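Local coordinates for putative prolyl-tRNA synthetase (Leishmania major, PDB 5XIL), which probably attaches L-proline to tRNA(Pro) at the cost of ATP, releasing AMP and diphosphate, at residues Val114-Pro117 with Tyr118-Lys121; Asp336-Ser339 with Pro340-Phe344; Tyr403-Ala406 with Lys407-Met410. One frame throughout, in Å; residues are numbered along the deposited sequence.

Contact 1 of 3, residues Val114-Pro117 with Tyr118-Lys121; sequences VMYP and YYAK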
# COMPACT_ATOMS: atom_id res chain seq x y z
N VAL A 114 8.72 -21.11 -3.73
CA VAL A 114 9.59 -20.07 -4.21
C VAL A 114 10.43 -19.44 -3.08
O VAL A 114 11.61 -19.07 -3.24
CB VAL A 114 8.74 -18.97 -4.88
CG1 VAL A 114 9.61 -17.81 -5.27
CG2 VAL A 114 8.00 -19.53 -6.09
N MET A 115 9.80 -19.26 -1.93
CA MET A 115 10.41 -18.54 -0.82
C MET A 115 11.34 -19.38 0.07
O MET A 115 12.36 -18.90 0.53
CB MET A 115 9.28 -17.96 0.05
CG MET A 115 8.49 -16.80 -0.64
SD MET A 115 7.09 -16.23 0.39
CE MET A 115 7.98 -15.44 1.76
N TYR A 116 10.95 -20.59 0.38
CA TYR A 116 11.62 -21.33 1.42
C TYR A 116 13.05 -21.77 1.04
O TYR A 116 13.92 -21.87 1.94
CB TYR A 116 10.74 -22.45 1.93
CG TYR A 116 9.49 -21.96 2.70
CD1 TYR A 116 9.25 -20.58 2.94
CD2 TYR A 116 8.52 -22.86 3.14
CE1 TYR A 116 8.10 -20.16 3.63
CE2 TYR A 116 7.39 -22.44 3.88
CZ TYR A 116 7.15 -21.10 4.11
OH TYR A 116 5.99 -20.66 4.81
N PRO A 117 13.33 -21.89 -0.25
CA PRO A 117 14.76 -22.06 -0.62
C PRO A 117 15.57 -20.84 -0.23
O PRO A 117 16.72 -20.97 0.18
CB PRO A 117 14.72 -22.24 -2.15
CG PRO A 117 13.38 -22.86 -2.41
CD PRO A 117 12.44 -22.26 -1.37
N TYR A 118 15.01 -19.63 -0.38
CA TYR A 118 15.71 -18.46 0.05
C TYR A 118 15.86 -18.40 1.55
O TYR A 118 16.91 -17.93 2.04
CB TYR A 118 15.15 -17.14 -0.59
CG TYR A 118 15.50 -17.12 -2.05
CD1 TYR A 118 14.74 -17.81 -2.97
CD2 TYR A 118 16.67 -16.50 -2.48
CE1 TYR A 118 15.12 -17.91 -4.32
CE2 TYR A 118 17.05 -16.55 -3.83
CZ TYR A 118 16.26 -17.26 -4.76
OH TYR A 118 16.62 -17.32 -6.13
N TYR A 119 14.84 -18.82 2.29
CA TYR A 119 14.93 -18.87 3.73
C TYR A 119 16.15 -19.75 4.12
O TYR A 119 16.89 -19.44 5.03
CB TYR A 119 13.64 -19.43 4.35
CG TYR A 119 12.55 -18.36 4.53
CD1 TYR A 119 12.35 -17.38 3.55
CD2 TYR A 119 11.75 -18.32 5.67
CE1 TYR A 119 11.35 -16.41 3.70
CE2 TYR A 119 10.73 -17.33 5.82
CZ TYR A 119 10.57 -16.39 4.83
OH TYR A 119 9.65 -15.37 4.90
N ALA A 120 16.29 -20.87 3.44
CA ALA A 120 17.43 -21.78 3.70
C ALA A 120 18.74 -21.04 3.46
O ALA A 120 19.63 -21.10 4.27
CB ALA A 120 17.33 -23.04 2.82
N LYS A 121 18.81 -20.26 2.38
CA LYS A 121 19.98 -19.50 2.03
C LYS A 121 20.29 -18.37 3.03
O LYS A 121 21.41 -18.24 3.53
CB LYS A 121 19.82 -18.99 0.60
CG LYS A 121 21.05 -18.31 0.11
CD LYS A 121 20.85 -17.52 -1.16
CE LYS A 121 22.06 -16.58 -1.37
NZ LYS A 121 22.52 -16.70 -2.79
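Met-115 and Tyr-119 both carry CG anti to their carbonyl carbons, and a bend at the end of the methionine (chi3 69°) brings its CE to 3.6 Å from Tyr-119 OH. The two side chains run alongside each other, one turn apart on helix 111-122 of the class II synthetase core domain. Pro-117 kinks this helix, since its nitrogen has no hydrogen to give to the preceding turn. Across the proline the i to i+4 bonds continue: Tyr-119 N donates to Met-115 O (3.0 Å), and Ala-120 N to Tyr-116 O.

Tyr-116 CD1 sits over one face of the Tyr-119 ring, 4.3 Å from its CG, with the ring planes at 47°. Both hydroxyls turn inward to His-162, Tyr-116 OH bonding to its ND1 and Tyr-119 OH to its backbone O, while strands 131-139 and 253-265 pack against this side. Tyr-118 and Lys-121 instead meet the second subunit: Tyr-118 OH hydrogen-bonds to the backbone O of Tyr-29 and Lys-121 NZ forms a salt bridge with Glu-28, both of that subunit. The Tyr-118 ring turns its edge to the preceding turn, where Val-114 O lies in the ring plane, 3.4 Å from CD1.

Contact 2 of 3, residues Asp336-Ser339 with Pro340-Phe344; sequences DNYS and PGWRF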
# COMPACT_ATOMS: atom_id res chain seq x y z
N ASP A 336 -28.50 18.25 -10.39
CA ASP A 336 -29.95 18.62 -10.28
C ASP A 336 -30.83 18.11 -11.43
O ASP A 336 -32.05 18.23 -11.41
CB ASP A 336 -30.13 20.10 -10.10
CG ASP A 336 -29.88 20.85 -11.36
OD1 ASP A 336 -29.43 20.26 -12.36
OD2 ASP A 336 -30.13 22.04 -11.34
N ASN A 337 -30.24 17.48 -12.41
CA ASN A 337 -31.07 16.81 -13.38
C ASN A 337 -31.81 15.60 -12.78
O ASN A 337 -32.76 15.11 -13.38
CB ASN A 337 -30.22 16.37 -14.55
CG ASN A 337 -29.10 15.49 -14.11
OD1 ASN A 337 -28.21 15.92 -13.35
ND2 ASN A 337 -29.14 14.24 -14.55
N TYR A 338 -31.34 15.09 -11.64
CA TYR A 338 -32.06 14.04 -10.94
C TYR A 338 -32.77 14.69 -9.78
O TYR A 338 -32.24 15.65 -9.17
CB TYR A 338 -31.10 13.01 -10.36
CG TYR A 338 -30.28 12.25 -11.35
CD1 TYR A 338 -30.88 11.33 -12.22
CD2 TYR A 338 -28.88 12.40 -11.40
CE1 TYR A 338 -30.12 10.62 -13.14
CE2 TYR A 338 -28.11 11.67 -12.30
CZ TYR A 338 -28.73 10.78 -13.17
OH TYR A 338 -27.97 10.08 -14.06
N SER A 339 -33.95 14.16 -9.46
CA SER A 339 -34.66 14.55 -8.23
C SER A 339 -33.74 14.30 -7.01
O SER A 339 -32.75 13.50 -7.10
CB SER A 339 -35.98 13.77 -8.08
OG SER A 339 -35.77 12.35 -7.99
N PRO A 340 -33.99 15.02 -5.89
CA PRO A 340 -33.30 14.60 -4.66
C PRO A 340 -33.62 13.17 -4.31
O PRO A 340 -32.75 12.49 -3.86
CB PRO A 340 -33.82 15.58 -3.57
CG PRO A 340 -34.23 16.82 -4.37
CD PRO A 340 -34.65 16.34 -5.75
N GLY A 341 -34.85 12.71 -4.52
CA GLY A 341 -35.19 11.33 -4.24
C GLY A 341 -34.33 10.31 -4.97
O GLY A 341 -33.90 9.31 -4.40
N TRP A 342 -34.12 10.53 -6.26
CA TRP A 342 -33.25 9.68 -7.04
C TRP A 342 -31.83 9.66 -6.45
O TRP A 342 -31.17 8.59 -6.36
CB TRP A 342 -33.15 10.19 -8.47
CG TRP A 342 -32.43 9.29 -9.41
CD1 TRP A 342 -33.02 8.41 -10.31
CD2 TRP A 342 -30.99 9.16 -9.59
NE1 TRP A 342 -32.03 7.73 -11.01
CE2 TRP A 342 -30.79 8.17 -10.60
CE3 TRP A 342 -29.86 9.74 -8.97
CZ2 TRP A 342 -29.50 7.77 -11.01
CZ3 TRP A 342 -28.59 9.35 -9.39
CH2 TRP A 342 -28.42 8.36 -10.40
N ARG A 343 -31.33 10.84 -6.13
CA ARG A 343 -30.01 10.94 -5.50
C ARG A 343 -30.03 10.21 -4.13
O ARG A 343 -29.07 9.51 -3.80
CB ARG A 343 -29.56 12.39 -5.39
CG ARG A 343 -29.16 13.00 -6.71
CD ARG A 343 -28.90 14.47 -6.56
NE ARG A 343 -30.11 15.22 -6.83
CZ ARG A 343 -30.22 16.55 -6.73
NH1 ARG A 343 -29.22 17.31 -6.30
NH2 ARG A 343 -31.37 17.11 -7.10
N PHE A 344 -31.11 10.34 -3.33
CA PHE A 344 -31.13 9.71 -2.05
C PHE A 344 -30.97 8.19 -2.31
O PHE A 344 -30.29 7.46 -1.55
CB PHE A 344 -32.50 9.86 -1.34
CG PHE A 344 -32.79 11.22 -0.72
CD1 PHE A 344 -32.06 12.37 -1.04
CD2 PHE A 344 -33.88 11.33 0.14
CE1 PHE A 344 -32.41 13.61 -0.54
CE2 PHE A 344 -34.20 12.58 0.66
CZ PHE A 344 -33.46 13.70 0.33
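Ser-339 OG accepts from Trp-342 N at 3.0 Å with an N-H...O angle of 159°, while the carbonyl O of the same serine takes two bonds from Arg-343. Arg-343 N and Arg-343 NE, each 3.2 Å from Ser-339 O, arrive from opposite faces of the carbonyl plane. The backbone N-H is tilted moderately from that plane, whereas NE stands well above it, with the oxygen close to the guanidinium plane. A bend at chi3 folds the arginine back over the first turn, and its NH2 adds a weak bond to Tyr-338 O at 2.7 Å. NH1 hydrogen-bonds to Asp-333 O, so several backbone carbonyls together hold the guanidinium in place.

Ser-339 is the N-cap of helix 340-350 in the anticodon-binding domain, with Pro-340 in the first turn. The serine OG lies between the backbone N and the carbonyl carbon (chi1 61°), which aims it at the Trp-342 amide.

Outside the cap, the Tyr-338 ring stacks face to face on the six-membered ring of Trp-342, centroids 3.6 Å apart and planes at 6°. Closest are Tyr-338 CD1 and Trp-342 CD2, at 3.4 Å. Asn-337 ND2 lies over the opposite face of the tyrosine, and His-346 meets the Trp-342 ring nearly parallel. Asp-336 turns instead to a salt bridge with Arg-309, and Tyr-338 OH bonds weakly to Arg-127 of the second subunit.

Contact 3 of 3, residues Tyr403-Ala406 with Lys407-Met410; sequences YARA and KETM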
# COMPACT_ATOMS: atom_id res chain seq x y z
N TYR A 403 -21.80 -2.98 14.52
CA TYR A 403 -21.05 -4.09 15.13
C TYR A 403 -21.98 -4.81 16.09
O TYR A 403 -22.10 -6.05 16.06
CB TYR A 403 -19.78 -3.65 15.77
CG TYR A 403 -19.08 -4.77 16.46
CD1 TYR A 403 -18.39 -5.74 15.72
CD2 TYR A 403 -19.19 -4.95 17.82
CE1 TYR A 403 -17.81 -6.84 16.36
CE2 TYR A 403 -18.69 -6.07 18.45
CZ TYR A 403 -17.95 -6.99 17.70
OH TYR A 403 -17.39 -8.08 18.30
N ALA A 404 -22.66 -4.03 16.94
CA ALA A 404 -23.55 -4.61 17.95
C ALA A 404 -24.68 -5.41 17.36
O ALA A 404 -24.97 -6.53 17.84
CB ALA A 404 -24.07 -3.50 18.95
N ARG A 405 -25.30 -4.92 16.30
CA ARG A 405 -26.40 -5.56 15.67
C ARG A 405 -25.89 -6.90 15.02
O ARG A 405 -26.54 -7.94 15.14
CB ARG A 405 -27.00 -4.68 14.59
CG ARG A 405 -28.00 -5.32 13.64
CD ARG A 405 -29.39 -5.42 14.27
NE ARG A 405 -30.34 -6.16 13.42
CZ ARG A 405 -31.43 -6.80 13.88
NH1 ARG A 405 -31.72 -6.80 15.17
NH2 ARG A 405 -32.24 -7.45 13.03
N ALA A 406 -24.77 -6.84 14.34
CA ALA A 406 -24.17 -8.04 13.73
C ALA A 406 -23.77 -9.05 14.78
O ALA A 406 -24.07 -10.23 14.59
CB ALA A 406 -22.99 -7.67 12.85
N LYS A 407 -23.17 -8.62 15.88
CA LYS A 407 -22.76 -9.53 16.96
C LYS A 407 -23.98 -10.29 17.56
O LYS A 407 -23.92 -11.53 17.84
CB LYS A 407 -21.99 -8.78 18.01
CG LYS A 407 -21.31 -9.64 19.04
CD LYS A 407 -20.69 -8.81 20.15
CE LYS A 407 -20.28 -9.66 21.37
NZ LYS A 407 -19.11 -10.49 20.95
N GLU A 408 -25.06 -9.56 17.78
CA GLU A 408 -26.34 -10.10 18.29
C GLU A 408 -26.95 -11.15 17.34
O GLU A 408 -27.41 -12.22 17.76
CB GLU A 408 -27.39 -8.97 18.48
CG GLU A 408 -28.77 -9.49 18.88
CD GLU A 408 -29.86 -8.41 18.96
OE1 GLU A 408 -30.57 -8.18 17.95
OE2 GLU A 408 -30.00 -7.79 20.03
N THR A 409 -27.00 -10.84 16.07
CA THR A 409 -27.43 -11.74 15.09
C THR A 409 -26.55 -13.07 15.14
O THR A 409 -27.11 -14.21 15.12
CB THR A 409 -27.40 -11.06 13.74
OG1 THR A 409 -28.37 -9.97 13.74
CG2 THR A 409 -27.71 -12.01 12.68
N MET A 410 -25.23 -12.90 15.21
CA MET A 410 -24.31 -13.99 15.28
C MET A 410 -24.57 -14.85 16.45
O MET A 410 -24.68 -16.09 16.27
CB MET A 410 -22.85 -13.52 15.20
CG MET A 410 -21.80 -14.66 15.31
SD MET A 410 -20.07 -14.11 15.46
CE MET A 410 -20.04 -13.49 17.13
O HOH W 1 -16.99 -7.80 20.71
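Tyr-403 O receives the shortest direct hydrogen bond between the two turns, from Lys-407 N at 2.8 Å. One residue pair further, Glu-408 N reaches Ala-404 O. Arg-405 O takes Thr-409 N at 3.1 Å and has Thr-409 OG1 at the same distance. With OG1 anti to the carbonyl carbon (chi1 -65°), Thr-409 turns its hydroxyl back along the helix toward that oxygen.

The segments are successive turns of helix 387-412, whose last part runs toward a magnesium site. Glu-219 and His-413 bind this metal. Thr-409 borders the site as a neighbour: its side chain touches Glu-219, lies about 6 Å from the ion, and its backbone O accepts from His-413 ND1.

On the outer surface, Arg-405 NH1 and Glu-408 OE1 form a salt bridge at 3.3 Å, i to i+3, with guanidinium and carboxylate planes turned 75° against each other. Glu-408 reaches out extended, while Arg-405 bends at chi2 (80°) to meet it.

On another flank Lys-407 lies against the Tyr-403 ring, its CD 3.8 Å from CE2. The lysine bends only at its end, and a water joins the ends of the two side chains, 2.5 Å from Tyr-403 OH and weakly bonded to Lys-407 NZ, which also makes a long, weak ion pair with Glu-411. Pro-193 packs on Tyr-403, Ala-406 and buried Met-410.

Contacts 1 and 3 each join successive turns within one helix, whereas contact 2 joins a loop to the helix it starts, so a side-chain cap and arginine bonds to backbone carbonyls add to the first backbone bond there. Contact 1 is partly buried, its inward tyrosines and methionine packed on core-domain strands; contacts 2 and 3 are at the surface, contact 2 built on an aromatic stack, contact 3 on a salt bridge and a bridging water. Contacts 1 and 2, with centres 58 Å apart in different domains, both touch the second subunit. Contact 3 meets no other chain and alone of the three borders a metal site.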